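Local atomic coordinates of neuraminidase (Bacteroides thetaiotaomicron, PDB entry 5MUL), a protein that is a beta-propeller glycoside hydrolase, probably a rhamnosidase, that binds beta-D-glucuronic acid. Residues W212-T217 against T222-C227. Residues are numbered along the deposited sequence; the frame is centred on the assembly and turned at random.
Sequences WVWRET and TNHDLC
Cys227 lays its CB over the middle of the Trp212 indole, 3.5 Å from the centroid of the six-membered ring. Its SG approaches the Trp214 ring obliquely, 3.6 Å from NE1 of Trp214, whose N-H is taken by the hydroxyl of Tyr257. His224 shares this face of the sheet. Its CG lies between backbone N and carbonyl carbon (chi1 60°), which tips the imidazole back over Trp214 CB; that CB lies 3.7 Å from the ring centroid. Both ring nitrogens donate within the ring plane. NE2 of His224 meets the anti lone pair of Glu216 OE2 at 2.5 Å, and ND1 of His224 reaches Asp225 OD2 at 2.7 Å in an almost straight bond (174°). Two donors would favour a protonated imidazole. An alanine here would probably leave Glu216 OE2 without the imidazole N-H, though still paired with Arg194, and Asp225 OD2 without its N-H. Arg215 and Asn223 meet on the other face, where Arg215 NE donates to Asn223 OD1 at 3.0 Å; Asn269 receives from both side chains, and Asn223 ND2 also bonds to Leu267 O. At the turn, Thr222 OG1 accepts from Thr217 N at 3.0 Å and also bonds to Gln219 O. Backbone pairs Trp212-Cys227 and Trp214-His224 flank a beta bulge in which Asp225 and Leu226 lie opposite Val213. The arrangement is a bulged antiparallel hairpin, the two central strands of a four-stranded beta-propeller blade.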
ATOM      1  N   TRP A 212      -7.393  -1.610   9.134  1.00 10.37           N
ATOM      2  CA  TRP A 212      -7.115  -3.032   9.177  1.00 11.14           C
ATOM      3  C   TRP A 212      -8.371  -3.863   9.218  1.00 11.26           C
ATOM      4  O   TRP A 212      -9.443  -3.379   9.565  1.00 11.45           O
ATOM      5  CB  TRP A 212      -6.197  -3.387  10.347  1.00 11.16           C
ATOM      6  CG  TRP A 212      -6.784  -3.257  11.720  1.00 11.63           C
ATOM      7  CD1 TRP A 212      -7.285  -4.283  12.518  1.00 12.71           C
ATOM      8  CD2 TRP A 212      -6.880  -2.071  12.505  1.00 11.71           C
ATOM      9  NE1 TRP A 212      -7.663  -3.785  13.721  1.00 12.63           N
ATOM     10  CE2 TRP A 212      -7.436  -2.435  13.758  1.00 12.47           C
ATOM     11  CE3 TRP A 212      -6.560  -0.721  12.281  1.00 12.58           C
ATOM     12  CZ2 TRP A 212      -7.684  -1.485  14.769  1.00 13.05           C
ATOM     13  CZ3 TRP A 212      -6.784   0.208  13.290  1.00 13.04           C
ATOM     14  CH2 TRP A 212      -7.374  -0.171  14.514  1.00 12.85           C
ATOM     15  N   VAL A 213      -8.190  -5.136   8.914  1.00 11.50           N
ATOM     16  CA  VAL A 213      -9.211  -6.151   9.131  1.00 13.12           C
ATOM     17  C   VAL A 213      -8.682  -7.131  10.164  1.00 13.12           C
ATOM     18  O   VAL A 213      -7.487  -7.297  10.346  1.00 12.94           O
ATOM     19  CB  VAL A 213      -9.594  -6.916   7.835  1.00 14.66           C
ATOM     20  CG1 VAL A 213      -9.943  -5.954   6.698  1.00 14.14           C
ATOM     21  CG2 VAL A 213      -8.547  -7.899   7.401  1.00 16.69           C
ATOM     22  N   TRP A 214      -9.599  -7.796  10.875  1.00 12.75           N
ATOM     23  CA  TRP A 214      -9.255  -8.893  11.797  1.00 13.98           C
ATOM     24  C   TRP A 214      -9.364 -10.226  11.071  1.00 14.24           C
ATOM     25  O   TRP A 214     -10.162 -10.388  10.177  1.00 14.89           O
ATOM     26  CB  TRP A 214     -10.243  -8.902  12.953  1.00 14.08           C
ATOM     27  CG  TRP A 214     -10.277  -7.717  13.856  1.00 13.60           C
ATOM     28  CD1 TRP A 214     -11.342  -6.888  14.071  1.00 14.37           C
ATOM     29  CD2 TRP A 214      -9.228  -7.244  14.722  1.00 13.56           C
ATOM     30  NE1 TRP A 214     -11.020  -5.934  14.984  1.00 14.39           N
ATOM     31  CE2 TRP A 214      -9.732  -6.113  15.400  1.00 13.35           C
ATOM     32  CE3 TRP A 214      -7.913  -7.651  14.975  1.00 12.68           C
ATOM     33  CZ2 TRP A 214      -8.982  -5.408  16.354  1.00 13.64           C
ATOM     34  CZ3 TRP A 214      -7.164  -6.948  15.925  1.00 13.65           C
ATOM     35  CH2 TRP A 214      -7.720  -5.826  16.596  1.00 13.55           C
ATOM     36  N   ARG A 215      -8.585 -11.204  11.531  1.00 15.50           N
ATOM     37  CA  ARG A 215      -8.730 -12.598  11.054  0.50 16.23           C
ATOM     38  C   ARG A 215      -8.615 -13.532  12.242  1.00 16.55           C
ATOM     39  O   ARG A 215      -7.658 -13.495  13.011  1.00 17.71           O
ATOM     40  CB  ARG A 215      -7.743 -13.008   9.961  0.50 15.92           C
ATOM     41  CG  ARG A 215      -8.124 -14.357   9.327  0.50 16.20           C
ATOM     42  CD  ARG A 215      -7.010 -14.966   8.487  0.50 17.06           C
ATOM     43  NE  ARG A 215      -6.907 -14.362   7.167  0.50 18.06           N
ATOM     44  CZ  ARG A 215      -6.367 -14.970   6.121  0.50 19.48           C
ATOM     45  NH1 ARG A 215      -5.901 -16.207   6.236  0.50 20.28           N
ATOM     46  NH2 ARG A 215      -6.315 -14.354   4.952  0.50 20.13           N
ATOM     47  N   GLU A 216      -9.663 -14.353  12.411  1.00 19.54           N
ATOM     48  CA  GLU A 216      -9.757 -15.204  13.622  1.00 21.13           C
ATOM     49  C   GLU A 216      -8.885 -16.448  13.577  1.00 22.59           C
ATOM     50  O   GLU A 216      -8.292 -16.840  14.578  1.00 25.12           O
ATOM     51  CB  GLU A 216     -11.207 -15.621  13.879  1.00 23.07           C
ATOM     52  CG  GLU A 216     -12.140 -14.497  14.254  1.00 24.84           C
ATOM     53  CD  GLU A 216     -11.650 -13.700  15.450  1.00 26.12           C
ATOM     54  OE1 GLU A 216     -11.268 -14.295  16.490  1.00 30.18           O
ATOM     55  OE2 GLU A 216     -11.618 -12.472  15.360  1.00 26.40           O
ATOM     56  N   THR A 217      -8.813 -17.092  12.429  1.00 21.42           N
ATOM     57  CA  THR A 217      -8.071 -18.347  12.289  1.00 20.70           C
ATOM     58  C   THR A 217      -7.179 -18.318  11.061  1.00 22.07           C
ATOM     59  O   THR A 217      -7.099 -17.312  10.364  1.00 21.84           O
ATOM     60  CB  THR A 217      -9.027 -19.568  12.181  1.00 22.11           C
ATOM     61  OG1 THR A 217      -9.609 -19.627  10.866  1.00 20.76           O
ATOM     62  CG2 THR A 217     -10.126 -19.499  13.218  1.00 21.89           C
ATOM     63  N   THR A 222     -12.361 -16.250   7.698  1.00 16.30           N
ATOM     64  CA  THR A 222     -12.523 -15.685   9.028  1.00 16.93           C
ATOM     65  C   THR A 222     -12.028 -14.229   9.144  1.00 16.66           C
ATOM     66  O   THR A 222     -11.980 -13.684  10.246  1.00 16.86           O
ATOM     67  CB  THR A 222     -11.876 -16.559  10.122  1.00 16.91           C
ATOM     68  OG1 THR A 222     -10.457 -16.481  10.045  1.00 17.09           O
ATOM     69  CG2 THR A 222     -12.334 -18.046  10.001  1.00 18.42           C
ATOM     70  N   ASN A 223     -11.719 -13.595   8.001  1.00 15.86           N
ATOM     71  CA  ASN A 223     -11.565 -12.128   7.971  1.00 14.70           C
ATOM     72  C   ASN A 223     -12.871 -11.460   8.331  1.00 14.02           C
ATOM     73  O   ASN A 223     -13.961 -11.868   7.875  1.00 15.50           O
ATOM     74  CB  ASN A 223     -11.213 -11.620   6.574  1.00 14.07           C
ATOM     75  CG  ASN A 223      -9.799 -11.894   6.162  1.00 15.30           C
ATOM     76  OD1 ASN A 223      -8.909 -12.164   6.992  1.00 16.15           O
ATOM     77  ND2 ASN A 223      -9.551 -11.755   4.849  1.00 14.61           N
ATOM     78  N   HIS A 224     -12.791 -10.382   9.100  1.00 14.33           N
ATOM     79  CA  HIS A 224     -13.973  -9.616   9.438  1.00 14.20           C
ATOM     80  C   HIS A 224     -13.631  -8.185   9.831  1.00 13.90           C
ATOM     81  O   HIS A 224     -12.567  -7.953  10.429  1.00 14.58           O
ATOM     82  CB  HIS A 224     -14.800 -10.281  10.569  1.00 15.03           C
ATOM     83  CG  HIS A 224     -14.064 -10.462  11.870  1.00 15.14           C
ATOM     84  ND1 HIS A 224     -14.159  -9.563  12.921  1.00 16.84           N
ATOM     85  CD2 HIS A 224     -13.257 -11.458  12.295  1.00 15.97           C
ATOM     86  CE1 HIS A 224     -13.448 -10.018  13.936  1.00 16.34           C
ATOM     87  NE2 HIS A 224     -12.872 -11.152  13.577  1.00 17.29           N
ATOM     88  N   ASP A 225     -14.533  -7.284   9.469  1.00 14.27           N
ATOM     89  CA  ASP A 225     -14.536  -5.881   9.882  1.00 14.15           C
ATOM     90  C   ASP A 225     -13.442  -5.022   9.272  1.00 14.45           C
ATOM     91  O   ASP A 225     -12.459  -5.531   8.752  1.00 14.69           O
ATOM     92  CB  ASP A 225     -14.511  -5.757  11.400  1.00 15.28           C
ATOM     93  CG  ASP A 225     -15.717  -6.444  12.071  1.00 16.49           C
ATOM     94  OD1 ASP A 225     -16.833  -6.266  11.570  1.00 18.82           O
ATOM     95  OD2 ASP A 225     -15.496  -7.178  13.037  1.00 19.45           O
ATOM     96  N   LEU A 226     -13.669  -3.718   9.328  1.00 13.91           N
ATOM     97  CA  LEU A 226     -12.691  -2.750   8.900  0.50 13.37           C
ATOM     98  C   LEU A 226     -12.594  -1.683   9.998  1.00 13.63           C
ATOM     99  O   LEU A 226     -13.606  -1.052  10.325  1.00 13.39           O
ATOM    100  CB  LEU A 226     -13.132  -2.209   7.555  0.50 13.95           C
ATOM    101  CG  LEU A 226     -12.232  -1.202   6.872  0.50 13.32           C
ATOM    102  CD1 LEU A 226     -10.847  -1.769   6.581  0.50 13.52           C
ATOM    103  CD2 LEU A 226     -12.882  -0.675   5.595  0.50 13.59           C
ATOM    104  N   CYS A 227     -11.402  -1.511  10.552  1.00 11.90           N
ATOM    105  CA  CYS A 227     -11.138  -0.626  11.650  1.00 12.46           C
ATOM    106  C   CYS A 227     -10.175   0.489  11.261  1.00 12.18           C
ATOM    107  O   CYS A 227      -9.473   0.352  10.248  1.00 12.53           O
ATOM    108  CB  CYS A 227     -10.554  -1.432  12.803  1.00 12.33           C
ATOM    109  SG  CYS A 227     -11.686  -2.683  13.484  1.00 14.74           S
TER